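PDB 6SQ8: fatty acid CoA ligase from Marinactinospora thermotolerans, which belongs to the ANL superfamily of AMP-binding enzymes and binds adenosine monophosphate in this structure. Local coordinates for residues V282-Q295 against A307-A321. Sequence-based numbering, arbitrary orientation.
With AMP (adenosine monophosphate), chain G.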
loop_
_atom_site.group_PDB
_atom_site.type_symbol
_atom_site.label_atom_id
_atom_site.label_comp_id
_atom_site.label_asym_id
_atom_site.label_seq_id
_atom_site.Cartn_x
_atom_site.Cartn_y
_atom_site.Cartn_z
ATOM N N VAL A 282 -9.061 -11.257 11.296
ATOM C CA VAL A 282 -9.707 -11.233 10.002
ATOM C C VAL A 282 -10.992 -12.054 10.089
ATOM O O VAL A 282 -12.055 -11.600 9.663
ATOM C CB VAL A 282 -8.763 -11.768 8.913
ATOM C CG1 VAL A 282 -9.487 -12.120 7.611
ATOM C CG2 VAL A 282 -7.621 -10.797 8.661
ATOM N N ALA A 283 -10.886 -13.265 10.648
ATOM C CA ALA A 283 -12.050 -14.134 10.831
ATOM C C ALA A 283 -13.150 -13.360 11.578
ATOM O O ALA A 283 -14.319 -13.422 11.212
ATOM C CB ALA A 283 -11.662 -15.409 11.550
ATOM N N ALA A 284 -12.750 -12.635 12.623
ATOM C CA ALA A 284 -13.675 -11.872 13.428
ATOM C C ALA A 284 -14.307 -10.776 12.575
ATOM O O ALA A 284 -15.504 -10.556 12.644
ATOM C CB ALA A 284 -12.987 -11.274 14.622
ATOM N N ALA A 285 -13.479 -10.084 11.792
ATOM C CA ALA A 285 -13.965 -9.034 10.898
ATOM C C ALA A 285 -14.923 -9.619 9.846
ATOM O O ALA A 285 -15.949 -9.018 9.548
ATOM C CB ALA A 285 -12.805 -8.326 10.270
ATOM N N ARG A 286 -14.600 -10.808 9.334
ATOM C CA ARG A 286 -15.425 -11.426 8.312
ATOM C C ARG A 286 -16.835 -11.734 8.853
ATOM O O ARG A 286 -17.814 -11.611 8.138
ATOM C CB ARG A 286 -14.762 -12.697 7.775
ATOM C CG ARG A 286 -15.592 -13.421 6.721
ATOM C CD ARG A 286 -16.028 -12.515 5.583
ATOM N NE ARG A 286 -16.856 -13.194 4.600
ATOM C CZ ARG A 286 -18.154 -13.504 4.748
ATOM N NH1 ARG A 286 -18.829 -13.116 5.818
ATOM N NH2 ARG A 286 -18.751 -14.232 3.822
ATOM N N GLU A 287 -16.912 -12.175 10.112
ATOM C CA GLU A 287 -18.175 -12.468 10.819
ATOM C C GLU A 287 -18.961 -11.167 10.992
ATOM O O GLU A 287 -20.141 -11.155 10.692
ATOM C CB GLU A 287 -17.942 -13.047 12.225
ATOM C CG GLU A 287 -18.534 -14.426 12.483
ATOM C CD GLU A 287 -18.379 -14.922 13.919
ATOM O OE1 GLU A 287 -19.331 -15.585 14.460
ATOM O OE2 GLU A 287 -17.306 -14.665 14.509
ATOM N N ARG A 288 -18.303 -10.121 11.524
ATOM C CA ARG A 288 -18.983 -8.888 11.984
ATOM C C ARG A 288 -19.412 -8.044 10.774
ATOM O O ARG A 288 -20.454 -7.423 10.841
ATOM C CB ARG A 288 -18.129 -8.114 13.006
ATOM C CG ARG A 288 -18.391 -8.515 14.463
ATOM C CD ARG A 288 -17.282 -8.269 15.472
ATOM N N MET A 289 -18.609 -8.033 9.700
ATOM C CA MET A 289 -18.835 -7.162 8.523
ATOM C C MET A 289 -19.580 -7.831 7.365
ATOM O O MET A 289 -20.026 -7.150 6.457
ATOM C CB MET A 289 -17.505 -6.660 7.959
ATOM C CG MET A 289 -16.710 -5.885 8.980
ATOM S SD MET A 289 -16.773 -4.123 8.593
ATOM C CE MET A 289 -15.035 -3.887 8.251
ATOM N N GLY A 290 -19.651 -9.148 7.321
ATOM C CA GLY A 290 -20.422 -9.753 6.247
ATOM C C GLY A 290 -19.566 -9.985 5.028
ATOM O O GLY A 290 -18.396 -10.010 5.163
ATOM N N ALA A 291 -20.196 -10.345 3.918
ATOM C CA ALA A 291 -19.547 -10.840 2.733
ATOM C C ALA A 291 -19.080 -9.692 1.839
ATOM O O ALA A 291 -19.389 -9.664 0.661
ATOM C CB ALA A 291 -20.488 -11.764 1.999
ATOM N N VAL A 292 -18.285 -8.777 2.406
ATOM C CA VAL A 292 -17.744 -7.633 1.706
ATOM C C VAL A 292 -16.224 -7.565 1.865
ATOM O O VAL A 292 -15.604 -6.729 1.244
ATOM C CB VAL A 292 -18.421 -6.338 2.179
ATOM C CG1 VAL A 292 -19.909 -6.378 1.925
ATOM C CG2 VAL A 292 -18.174 -6.043 3.640
ATOM N N LEU A 293 -15.621 -8.459 2.638
ATOM C CA LEU A 293 -14.208 -8.395 2.950
ATOM C C LEU A 293 -13.396 -8.894 1.760
ATOM O O LEU A 293 -13.640 -9.974 1.255
ATOM C CB LEU A 293 -13.907 -9.245 4.185
ATOM C CG LEU A 293 -13.163 -8.506 5.287
ATOM C CD1 LEU A 293 -14.020 -7.395 5.836
ATOM C CD2 LEU A 293 -12.762 -9.441 6.399
ATOM N N MET A 294 -12.419 -8.085 1.348
ATOM C CA MET A 294 -11.456 -8.456 0.336
ATOM C C MET A 294 -10.056 -7.997 0.769
ATOM O O MET A 294 -9.847 -6.819 1.107
ATOM C CB MET A 294 -11.800 -7.806 -1.004
ATOM C CG MET A 294 -10.709 -7.973 -2.045
ATOM S SD MET A 294 -11.218 -7.505 -3.707
ATOM C CE MET A 294 -12.053 -8.994 -4.244
ATOM N N GLN A 295 -9.093 -8.922 0.685
ATOM C CA GLN A 295 -7.707 -8.614 0.920
ATOM C C GLN A 295 -7.030 -8.362 -0.438
ATOM O O GLN A 295 -7.423 -8.941 -1.444
ATOM C CB GLN A 295 -7.050 -9.742 1.715
ATOM C CG GLN A 295 -5.804 -9.313 2.476
ATOM C CD GLN A 295 -5.062 -10.482 3.063
ATOM O OE1 GLN A 295 -4.038 -10.867 2.523
ATOM N NE2 GLN A 295 -5.601 -11.079 4.123
ATOM N N ALA A 307 -5.604 -11.138 -4.712
ATOM C CA ALA A 307 -6.693 -10.738 -3.851
ATOM C C ALA A 307 -7.409 -11.969 -3.287
ATOM O O ALA A 307 -7.449 -13.016 -3.894
ATOM C CB ALA A 307 -7.641 -9.824 -4.585
ATOM N N LEU A 308 -7.945 -11.798 -2.080
ATOM C CA LEU A 308 -8.725 -12.784 -1.369
ATOM C C LEU A 308 -10.159 -12.252 -1.302
ATOM O O LEU A 308 -10.381 -11.182 -0.727
ATOM C CB LEU A 308 -8.110 -12.970 0.023
ATOM C CG LEU A 308 -8.601 -14.166 0.833
ATOM C CD1 LEU A 308 -8.062 -15.473 0.289
ATOM C CD2 LEU A 308 -8.201 -14.031 2.292
ATOM N N THR A 309 -11.096 -12.993 -1.917
ATOM C CA THR A 309 -12.477 -12.534 -2.107
ATOM C C THR A 309 -13.269 -12.697 -0.810
ATOM O O THR A 309 -12.839 -13.373 0.123
ATOM C CB THR A 309 -13.201 -13.326 -3.203
ATOM O OG1 THR A 309 -13.475 -14.648 -2.711
ATOM C CG2 THR A 309 -12.408 -13.368 -4.499
ATOM N N PRO A 310 -14.467 -12.083 -0.701
ATOM C CA PRO A 310 -15.319 -12.306 0.468
ATOM C C PRO A 310 -15.726 -13.776 0.661
ATOM O O PRO A 310 -15.874 -14.225 1.783
ATOM C CB PRO A 310 -16.539 -11.422 0.202
ATOM C CG PRO A 310 -16.025 -10.380 -0.779
ATOM C CD PRO A 310 -15.020 -11.100 -1.643
ATOM N N ASP A 311 -15.881 -14.522 -0.430
ATOM C CA ASP A 311 -16.239 -15.944 -0.319
ATOM C C ASP A 311 -15.008 -16.745 0.117
ATOM O O ASP A 311 -15.165 -17.724 0.833
ATOM C CB ASP A 311 -16.797 -16.523 -1.618
ATOM C CG ASP A 311 -18.147 -15.995 -2.058
ATOM O OD1 ASP A 311 -18.830 -15.322 -1.254
ATOM O OD2 ASP A 311 -18.500 -16.283 -3.218
ATOM N N ASP A 312 -13.801 -16.339 -0.315
ATOM C CA ASP A 312 -12.554 -16.957 0.146
ATOM C C ASP A 312 -12.429 -16.819 1.673
ATOM O O ASP A 312 -11.921 -17.717 2.322
ATOM C CB ASP A 312 -11.309 -16.332 -0.503
ATOM C CG ASP A 312 -11.154 -16.532 -2.005
ATOM O OD1 ASP A 312 -11.592 -17.584 -2.494
ATOM O OD2 ASP A 312 -10.547 -15.638 -2.656
ATOM N N HIS A 313 -12.878 -15.684 2.230
ATOM C CA HIS A 313 -12.778 -15.364 3.669
ATOM C C HIS A 313 -13.698 -16.254 4.525
ATOM O O HIS A 313 -13.672 -16.193 5.756
ATOM C CB HIS A 313 -13.158 -13.899 3.922
ATOM C CG HIS A 313 -12.064 -12.902 3.769
ATOM N ND1 HIS A 313 -11.714 -12.378 2.551
ATOM C CD2 HIS A 313 -11.283 -12.295 4.689
ATOM C CE1 HIS A 313 -10.744 -11.506 2.727
ATOM N NE2 HIS A 313 -10.458 -11.439 4.020
ATOM N N ALA A 314 -14.558 -17.047 3.878
ATOM C CA ALA A 314 -15.492 -17.912 4.562
ATOM C C ALA A 314 -14.926 -19.337 4.647
ATOM O O ALA A 314 -15.652 -20.247 4.988
ATOM C CB ALA A 314 -16.822 -17.880 3.847
ATOM N N ARG A 315 -13.648 -19.528 4.319
ATOM C CA ARG A 315 -12.940 -20.784 4.550
ATOM C C ARG A 315 -11.777 -20.501 5.510
ATOM O O ARG A 315 -10.873 -19.761 5.168
ATOM C CB ARG A 315 -12.409 -21.359 3.229
ATOM C CG ARG A 315 -13.396 -21.415 2.065
ATOM C CD ARG A 315 -14.362 -22.585 2.020
ATOM N NE ARG A 315 -13.724 -23.904 1.987
ATOM C CZ ARG A 315 -14.328 -25.042 1.622
ATOM N NH1 ARG A 315 -15.560 -25.018 1.122
ATOM N NH2 ARG A 315 -13.678 -26.189 1.754
ATOM N N ARG A 316 -11.796 -21.080 6.717
ATOM C CA ARG A 316 -10.741 -20.846 7.745
ATOM C C ARG A 316 -9.358 -21.054 7.104
ATOM O O ARG A 316 -8.434 -20.279 7.377
ATOM C CB ARG A 316 -10.933 -21.735 8.989
ATOM N N GLU A 317 -9.247 -22.082 6.243
ATOM C CA GLU A 317 -7.978 -22.531 5.647
ATOM C C GLU A 317 -7.307 -21.402 4.846
ATOM O O GLU A 317 -6.082 -21.386 4.700
ATOM C CB GLU A 317 -8.155 -23.705 4.691
ATOM C CG GLU A 317 -9.241 -24.692 5.087
ATOM C CD GLU A 317 -10.547 -24.527 4.316
ATOM O OE1 GLU A 317 -10.510 -24.553 3.053
ATOM O OE2 GLU A 317 -11.613 -24.370 4.967
ATOM N N LEU A 318 -8.099 -20.463 4.314
ATOM C CA LEU A 318 -7.594 -19.409 3.443
ATOM C C LEU A 318 -7.305 -18.112 4.208
ATOM O O LEU A 318 -6.872 -17.121 3.598
ATOM C CB LEU A 318 -8.636 -19.152 2.352
ATOM C CG LEU A 318 -8.920 -20.330 1.434
ATOM C CD1 LEU A 318 -9.885 -19.906 0.346
ATOM C CD2 LEU A 318 -7.633 -20.873 0.838
ATOM N N LEU A 319 -7.535 -18.081 5.518
ATOM C CA LEU A 319 -7.291 -16.861 6.282
ATOM C C LEU A 319 -5.793 -16.579 6.409
ATOM O O LEU A 319 -5.427 -15.531 6.833
ATOM C CB LEU A 319 -7.952 -16.992 7.655
ATOM C CG LEU A 319 -9.476 -16.980 7.647
ATOM C CD1 LEU A 319 -10.005 -17.251 9.039
ATOM C CD2 LEU A 319 -10.008 -15.664 7.122
ATOM N N THR A 320 -4.940 -17.525 6.018
ATOM C CA THR A 320 -3.504 -17.301 5.993
ATOM C C THR A 320 -3.022 -16.992 4.572
ATOM O O THR A 320 -1.811 -16.944 4.337
ATOM C CB THR A 320 -2.750 -18.518 6.535
ATOM O OG1 THR A 320 -3.142 -19.700 5.820
ATOM C CG2 THR A 320 -2.987 -18.686 8.019
ATOM N N ALA A 321 -3.963 -16.773 3.641
ATOM C CA ALA A 321 -3.657 -16.595 2.233
ATOM C C ALA A 321 -3.860 -15.140 1.802
ATOM O O ALA A 321 -4.573 -14.370 2.441
ATOM C CB ALA A 321 -4.523 -17.497 1.406
HETATM P P AMP G . 6.775 -2.633 0.202
HETATM O O1P AMP G . 6.055 -2.207 -1.044
HETATM O O2P AMP G . 8.172 -3.224 -0.035
HETATM O O3P AMP G . 6.722 -1.540 1.248
HETATM O "O5'" AMP G . 5.820 -3.834 0.783
HETATM C "C5'" AMP G . 5.690 -5.164 0.243
HETATM C "C4'" AMP G . 5.593 -6.230 1.330
HETATM O "O4'" AMP G . 4.517 -6.012 2.231
HETATM C "C3'" AMP G . 5.311 -7.589 0.755
HETATM O "O3'" AMP G . 6.568 -8.165 0.539
HETATM C "C2'" AMP G . 4.468 -8.350 1.777
HETATM O "O2'" AMP G . 5.163 -9.232 2.688
HETATM C "C1'" AMP G . 3.818 -7.223 2.561
HETATM N N9 AMP G . 2.379 -7.158 2.191
HETATM C C8 AMP G . 1.755 -6.233 1.425
HETATM N N7 AMP G . 0.430 -6.522 1.315
HETATM C C5 AMP G . 0.206 -7.656 2.016
HETATM C C6 AMP G . -0.959 -8.525 2.315
HETATM N N6 AMP G . -2.180 -8.233 1.853
HETATM N N1 AMP G . -0.747 -9.609 3.084
HETATM C C2 AMP G . 0.490 -9.913 3.567
HETATM N N3 AMP G . 1.604 -9.181 3.336
HETATM C C4 AMP G . 1.506 -8.066 2.587
HETATM O O HOH W 1 -4.145 -13.706 5.067
#
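At the adenine end of the AMP pocket, Gln295 and Leu308 form an antiparallel hydrogen-bonded pair at the open end of the hairpin made by strands 293-299 and 303-308. Gln295 N donates to Leu308 O at 3.0 Å, and Leu308 N returns a bond to Gln295 O. With CG anti to the backbone N (chi1 -157°) and the chain extended beyond it, the Gln295 amide reaches the nucleotide: OE1 accepts from AMP N6 at 3.3 Å, while NE2 bonds to Tyr272 OH and to a water that also donates to Leu319 O and Ala321 O. Both ends of the amide are thus engaged, which should fix its rotation.

Next to this pair, with Gln295 N at its edge, the His313 ring is sandwiched, Leu293 CB sitting 4.0 Å from its centroid over one face and Leu308 CD2 lying over the opposite face, toward its rim. His313 ND1 bonds Thr309 O almost straight (170°) and NE2 meets Tyr272 OH, so the ring is pinned at two nitrogens. Val282 CG1 comes up to the ring edge, 3.4 Å from His313 CD2, and also packs on Leu319 CD2. Farther out, Arg286 runs past His313 CB and, from NE, donates in its guanidinium plane to Pro310 O at 3.2 Å. Helix 279-289 is thereby tied to the turn after the hairpin, whose Gln295 lines the AMP pocket, as in the nucleotide-binding domain of the ANL superfamily.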